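Local coordinates for protein mevalonate 3-kinase (Thermoplasma acidophilum, PDB 4RKS) that phosphorylates (R)-mevalonate with ATP to give (R)-3-phosphomevalonate, a step of the alternative mevalonate pathway to isoprenoids in extreme acidophiles, at residues P49-A54 and D218-R223; Q212-S217 and E255-I260. All blocks are in the same frame, centred on the assembly; numbering follows the deposited sequence.

Contact 1 of 2, residues P49-A54 and D218-R223; sequences PLHTSA and DLYPAR
His51 and Arg223 meet through one water, which lies 3.0 Å from His51 NE2 and accepts a hydrogen bond of 2.6 Å from Arg223 NE, in the plane of the guanidinium group. Backbone N of Gly39 also binds His51 NE2, so this nitrogen has two partners. The NH1 of Arg223 forms a salt bridge with Asp253 OD1. The contact spans the two parts of a GHMP kinase: the loop leading into strand 53-59 belongs to the N-terminal family region, and the first turn of helix 220-238 to the C-terminal one. The opposite nitrogen of the imidazole is engaged within the loop. His51 ND1 donates to Thr52 O at 2.8 Å, with an N-H...O angle of 146°, from above the carbonyl plane although the oxygen stays close to the ring plane. A chi1 of 69° sets CG of His51 between the backbone N and the carbonyl carbon, and the bonds at ND1 and NE2 then limit the rotation of the ring. Tyr220 supplies the apolar half of the contact. Its ring reaches across to Leu50 with the two side chains at about a right angle, CD1 of Leu50 lying 4.0 Å from CE2 of Tyr220 at the ring edge. The phenol oxygen is hydrogen-bonded to Gly39 O, so the same glycine meets both aromatic side chains. Around that oxygen, Leu50 CB lies 3.3 Å from Tyr220 OH, and the edge of the imidazole presents His51 CD2 3.6 Å from Tyr220 OH.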
loop_
_atom_site.group_PDB
_atom_site.type_symbol
_atom_site.label_atom_id
_atom_site.label_comp_id
_atom_site.label_asym_id
_atom_site.label_seq_id
_atom_site.Cartn_x
_atom_site.Cartn_y
_atom_site.Cartn_z
ATOM N N PRO A 49 2.987 5.386 -11.785
ATOM C CA PRO A 49 4.334 5.051 -11.291
ATOM C C PRO A 49 5.397 5.134 -12.396
ATOM O O PRO A 49 5.169 4.601 -13.481
ATOM C CB PRO A 49 4.184 3.602 -10.813
ATOM C CG PRO A 49 2.736 3.450 -10.513
ATOM C CD PRO A 49 2.020 4.303 -11.524
ATOM N N LEU A 50 6.530 5.774 -12.128
ATOM C CA LEU A 50 7.573 5.892 -13.150
ATOM C C LEU A 50 8.233 4.559 -13.471
ATOM O O LEU A 50 8.813 4.389 -14.542
ATOM C CB LEU A 50 8.638 6.896 -12.716
ATOM C CG LEU A 50 8.313 8.353 -13.022
ATOM C CD1 LEU A 50 9.443 9.257 -12.572
ATOM C CD2 LEU A 50 8.025 8.544 -14.509
ATOM N N HIS A 51 8.153 3.607 -12.546
ATOM C CA HIS A 51 8.822 2.334 -12.760
ATOM C C HIS A 51 8.104 1.187 -12.056
ATOM O O HIS A 51 7.152 1.408 -11.303
ATOM C CB HIS A 51 10.282 2.418 -12.295
ATOM C CG HIS A 51 10.455 2.533 -10.807
ATOM N ND1 HIS A 51 10.325 1.455 -9.955
ATOM C CD2 HIS A 51 10.786 3.591 -10.024
ATOM C CE1 HIS A 51 10.558 1.844 -8.712
ATOM N NE2 HIS A 51 10.834 3.137 -8.725
ATOM N N THR A 52 8.562 -0.035 -12.311
ATOM C CA THR A 52 7.924 -1.238 -11.756
ATOM C C THR A 52 8.133 -1.365 -10.238
ATOM O O THR A 52 9.218 -1.093 -9.739
ATOM C CB THR A 52 8.457 -2.501 -12.459
ATOM O OG1 THR A 52 8.073 -2.464 -13.840
ATOM C CG2 THR A 52 7.923 -3.779 -11.816
ATOM N N SER A 53 7.088 -1.752 -9.513
ATOM C CA SER A 53 7.181 -1.944 -8.066
ATOM C C SER A 53 6.419 -3.198 -7.666
ATOM O O SER A 53 5.756 -3.806 -8.494
ATOM C CB SER A 53 6.639 -0.725 -7.314
ATOM O OG SER A 53 5.321 -0.409 -7.734
ATOM N N ALA A 54 6.532 -3.584 -6.396
ATOM C CA ALA A 54 5.799 -4.729 -5.866
ATOM C C ALA A 54 5.367 -4.472 -4.416
ATOM O O ALA A 54 5.961 -3.656 -3.712
ATOM C CB ALA A 54 6.658 -6.016 -5.956
ATOM N N ASP A 218 21.297 10.872 -9.725
ATOM C CA ASP A 218 22.018 10.348 -10.881
ATOM C C ASP A 218 21.911 8.827 -10.988
ATOM O O ASP A 218 22.099 8.252 -12.056
ATOM C CB ASP A 218 23.489 10.755 -10.801
ATOM C CG ASP A 218 23.669 12.165 -10.270
ATOM O OD1 ASP A 218 22.847 13.038 -10.623
ATOM O OD2 ASP A 218 24.617 12.399 -9.491
ATOM N N LEU A 219 21.628 8.176 -9.869
ATOM C CA LEU A 219 21.430 6.733 -9.866
ATOM C C LEU A 219 19.993 6.351 -10.222
ATOM O O LEU A 219 19.677 5.166 -10.325
ATOM C CB LEU A 219 21.792 6.158 -8.498
ATOM C CG LEU A 219 23.171 6.531 -7.986
ATOM C CD1 LEU A 219 23.215 6.363 -6.479
ATOM C CD2 LEU A 219 24.207 5.660 -8.660
ATOM N N TYR A 220 19.119 7.341 -10.413
ATOM C CA TYR A 220 17.707 7.032 -10.627
ATOM C C TYR A 220 17.444 6.178 -11.869
ATOM O O TYR A 220 16.647 5.237 -11.791
ATOM C CB TYR A 220 16.849 8.298 -10.693
ATOM C CG TYR A 220 15.366 7.985 -10.726
ATOM C CD1 TYR A 220 14.771 7.269 -9.693
ATOM C CD2 TYR A 220 14.568 8.402 -11.780
ATOM C CE1 TYR A 220 13.417 6.970 -9.715
ATOM C CE2 TYR A 220 13.219 8.125 -11.801
ATOM C CZ TYR A 220 12.649 7.397 -10.772
ATOM O OH TYR A 220 11.307 7.114 -10.800
ATOM N N PRO A 221 18.084 6.495 -13.013
ATOM C CA PRO A 221 17.845 5.609 -14.159
ATOM C C PRO A 221 18.162 4.136 -13.909
ATOM O O PRO A 221 17.399 3.287 -14.365
ATOM C CB PRO A 221 18.775 6.168 -15.246
ATOM C CG PRO A 221 19.228 7.512 -14.769
ATOM C CD PRO A 221 18.608 7.804 -13.450
ATOM N N ALA A 222 19.257 3.839 -13.217
ATOM C CA ALA A 222 19.613 2.451 -12.917
ATOM C C ALA A 222 18.662 1.838 -11.893
ATOM O O ALA A 222 18.397 0.637 -11.923
ATOM C CB ALA A 222 21.039 2.363 -12.410
ATOM N N ARG A 223 18.171 2.663 -10.974
ATOM C CA ARG A 223 17.230 2.205 -9.950
ATOM C C ARG A 223 15.965 1.669 -10.606
ATOM O O ARG A 223 15.459 0.619 -10.221
ATOM C CB ARG A 223 16.896 3.340 -8.977
ATOM C CG ARG A 223 15.708 3.083 -8.046
ATOM C CD ARG A 223 15.916 1.869 -7.150
ATOM N NE ARG A 223 14.674 1.485 -6.487
ATOM C CZ ARG A 223 14.429 0.281 -5.973
ATOM N NH1 ARG A 223 15.348 -0.672 -6.041
ATOM N NH2 ARG A 223 13.254 0.023 -5.399
HETATM O O HOH W 1 12.651 3.165 -6.319
#

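Contact 2 of 2, residues Q212-S217 and E255-I260; sequences QNIVRS and EEYHSI
Ile214 and Tyr257 form the inner part of this contact, where the end of helix 207-214 packs on helix 243-262 in the C-terminal region of the GHMP kinase fold. Methyl CD1 of Ile214 comes 3.8 Å from CE1 of Tyr257, the two side chains crossing at about a right angle. Next to it Ile214 CG1 rests 4.0 Å from Ile260 CG2. That methyl of Ile260 also lies 3.6 Å from Ser217 OG, so one methyl of Ile260 touches both residues. Ile214 reaches both partners because CG1 stands anti to the backbone N (chi1 -158°), which sends CD1 out to the tyrosine ring. A type I turn from Ile214 to Ser217, closed by Ser217 N to Ile214 O at 3.2 Å, brings the serine round to the same helix. There one water is hydrogen-bonded to Ser217 OG at 2.5 Å and donates to the backbone carbonyl oxygen, Ile260 O, at 2.7 Å, bridging the two segments. Ser217 OG is further fixed by Leu219 N, which it caps just ahead of helix 220-238. Further out, Tyr257 belongs to the mevalonate pocket and touches the bound ligand, while its hydroxyl makes a weak hydrogen bond to Leu38 O. The His258 ring, held by NE2 to Val293 O, turns one face to the edge of the Tyr257 ring, whose CD2 lies 3.7 Å above its centre.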
loop_
_atom_site.group_PDB
_atom_site.type_symbol
_atom_site.label_atom_id
_atom_site.label_comp_id
_atom_site.label_asym_id
_atom_site.label_seq_id
_atom_site.Cartn_x
_atom_site.Cartn_y
_atom_site.Cartn_z
ATOM N N GLN A 212 9.194 13.448 -5.356
ATOM C CA GLN A 212 9.796 14.643 -5.951
ATOM C C GLN A 212 11.333 14.590 -5.933
ATOM O O GLN A 212 11.985 14.953 -6.907
ATOM C CB GLN A 212 9.299 15.902 -5.226
ATOM C CG GLN A 212 9.759 17.216 -5.855
ATOM C CD GLN A 212 9.155 18.448 -5.188
ATOM O OE1 GLN A 212 8.597 18.371 -4.088
ATOM N NE2 GLN A 212 9.263 19.593 -5.857
ATOM N N ASN A 213 11.926 14.114 -4.848
ATOM C CA ASN A 213 13.393 14.170 -4.766
ATOM C C ASN A 213 14.128 12.973 -5.374
ATOM O O ASN A 213 15.208 13.139 -5.938
ATOM C CB ASN A 213 13.823 14.346 -3.316
ATOM C CG ASN A 213 13.586 15.749 -2.818
ATOM O OD1 ASN A 213 14.506 16.565 -2.751
ATOM N ND2 ASN A 213 12.345 16.050 -2.493
ATOM N N ILE A 214 13.549 11.773 -5.284
ATOM C CA ILE A 214 14.256 10.585 -5.749
ATOM C C ILE A 214 14.641 10.680 -7.227
ATOM O O ILE A 214 15.692 10.192 -7.630
ATOM C CB ILE A 214 13.443 9.287 -5.530
ATOM C CG1 ILE A 214 14.402 8.098 -5.500
ATOM C CG2 ILE A 214 12.341 9.102 -6.622
ATOM C CD1 ILE A 214 13.728 6.755 -5.533
ATOM N N VAL A 215 13.815 11.340 -8.029
ATOM C CA VAL A 215 14.080 11.432 -9.461
ATOM C C VAL A 215 15.255 12.384 -9.747
ATOM O O VAL A 215 15.800 12.412 -10.851
ATOM C CB VAL A 215 12.808 11.888 -10.230
ATOM C CG1 VAL A 215 13.001 11.750 -11.733
ATOM C CG2 VAL A 215 11.599 11.048 -9.793
ATOM N N ARG A 216 15.672 13.149 -8.749
ATOM C CA ARG A 216 16.811 14.045 -8.962
ATOM C C ARG A 216 18.160 13.310 -8.955
ATOM O O ARG A 216 19.168 13.840 -9.441
ATOM C CB ARG A 216 16.809 15.153 -7.910
ATOM C CG ARG A 216 15.665 16.131 -8.080
ATOM C CD ARG A 216 15.511 17.034 -6.879
ATOM N NE ARG A 216 14.426 17.979 -7.099
ATOM C CZ ARG A 216 13.890 18.733 -6.151
ATOM N NH1 ARG A 216 14.334 18.652 -4.906
ATOM N NH2 ARG A 216 12.910 19.567 -6.454
ATOM N N SER A 217 18.172 12.094 -8.411
ATOM C CA SER A 217 19.402 11.308 -8.269
ATOM C C SER A 217 19.974 10.788 -9.597
ATOM O O SER A 217 19.245 10.314 -10.466
ATOM C CB SER A 217 19.160 10.126 -7.324
ATOM O OG SER A 217 20.308 9.302 -7.237
ATOM N N GLU A 255 17.431 -1.413 1.187
ATOM C CA GLU A 255 18.730 -0.789 1.436
ATOM C C GLU A 255 19.216 0.060 0.244
ATOM O O GLU A 255 19.738 1.160 0.427
ATOM C CB GLU A 255 19.751 -1.873 1.820
ATOM C CG GLU A 255 19.366 -2.548 3.159
ATOM C CD GLU A 255 20.206 -3.771 3.538
ATOM O OE1 GLU A 255 20.749 -4.455 2.643
ATOM O OE2 GLU A 255 20.302 -4.059 4.752
ATOM N N GLU A 256 19.046 -0.447 -0.970
ATOM C CA GLU A 256 19.347 0.329 -2.181
ATOM C C GLU A 256 18.501 1.606 -2.276
ATOM O O GLU A 256 19.006 2.694 -2.549
ATOM C CB GLU A 256 19.115 -0.532 -3.419
ATOM C CG GLU A 256 19.180 0.231 -4.735
ATOM C CD GLU A 256 18.884 -0.655 -5.929
ATOM O OE1 GLU A 256 18.978 -1.894 -5.794
ATOM O OE2 GLU A 256 18.556 -0.117 -7.002
ATOM N N TYR A 257 17.200 1.452 -2.059
ATOM C CA TYR A 257 16.253 2.559 -2.129
ATOM C C TYR A 257 16.607 3.665 -1.148
ATOM O O TYR A 257 16.639 4.844 -1.506
ATOM C CB TYR A 257 14.855 2.015 -1.855
ATOM C CG TYR A 257 13.683 2.960 -1.938
ATOM C CD1 TYR A 257 13.178 3.382 -3.171
ATOM C CD2 TYR A 257 13.022 3.352 -0.791
ATOM C CE1 TYR A 257 12.070 4.196 -3.243
ATOM C CE2 TYR A 257 11.913 4.167 -0.851
ATOM C CZ TYR A 257 11.440 4.586 -2.073
ATOM O OH TYR A 257 10.330 5.389 -2.101
ATOM N N HIS A 258 16.902 3.301 0.092
ATOM C CA HIS A 258 17.153 4.346 1.075
ATOM C C HIS A 258 18.573 4.907 1.000
ATOM O O HIS A 258 18.834 6.005 1.493
ATOM C CB HIS A 258 16.802 3.829 2.462
ATOM C CG HIS A 258 15.324 3.725 2.672
ATOM N ND1 HIS A 258 14.517 4.835 2.773
ATOM C CD2 HIS A 258 14.498 2.653 2.740
ATOM C CE1 HIS A 258 13.261 4.454 2.924
ATOM N NE2 HIS A 258 13.221 3.134 2.909
ATOM N N SER A 259 19.474 4.192 0.335
ATOM C CA SER A 259 20.779 4.775 0.005
ATOM C C SER A 259 20.623 5.853 -1.080
ATOM O O SER A 259 21.283 6.893 -1.038
ATOM C CB SER A 259 21.759 3.691 -0.445
ATOM O OG SER A 259 23.017 4.248 -0.774
ATOM N N ILE A 260 19.735 5.619 -2.042
ATOM C CA ILE A 260 19.488 6.625 -3.078
ATOM C C ILE A 260 18.815 7.877 -2.492
ATOM O O ILE A 260 19.238 8.994 -2.769
ATOM C CB ILE A 260 18.638 6.058 -4.230
ATOM C CG1 ILE A 260 19.417 4.955 -4.941
ATOM C CG2 ILE A 260 18.256 7.160 -5.212
ATOM C CD1 ILE A 260 18.646 4.243 -6.012
HETATM O O HOH W 2 20.981 9.502 -4.797
#

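How the contacts relate
Contacts 1 and 2 lie with their centres 9 Å apart and alternate along the chain (49-54, 212-217, 218-223, 255-260), with 212-217 running directly into 218-223. They also touch in space. Arg223 CB packs 3.6 Å from Ile260 CD1, and Tyr220 CE2 lies 3.6 Å from Val215 CG1; a long, weak ion pair joins Arg223 NH1 to Glu256 OE2. The start of helix 220-238 meets the N-terminal region in contact 1 and also packs on helix 243-262, which carries 255-260. Contact 2 reaches the substrate pocket through Tyr257, about 4 Å from bound (R)-mevalonate; contact 1 lies one layer back, the His51 side chain being about 7 Å from the ligand and about 4 Å from that of substrate-binding Leu38, at nearest atoms.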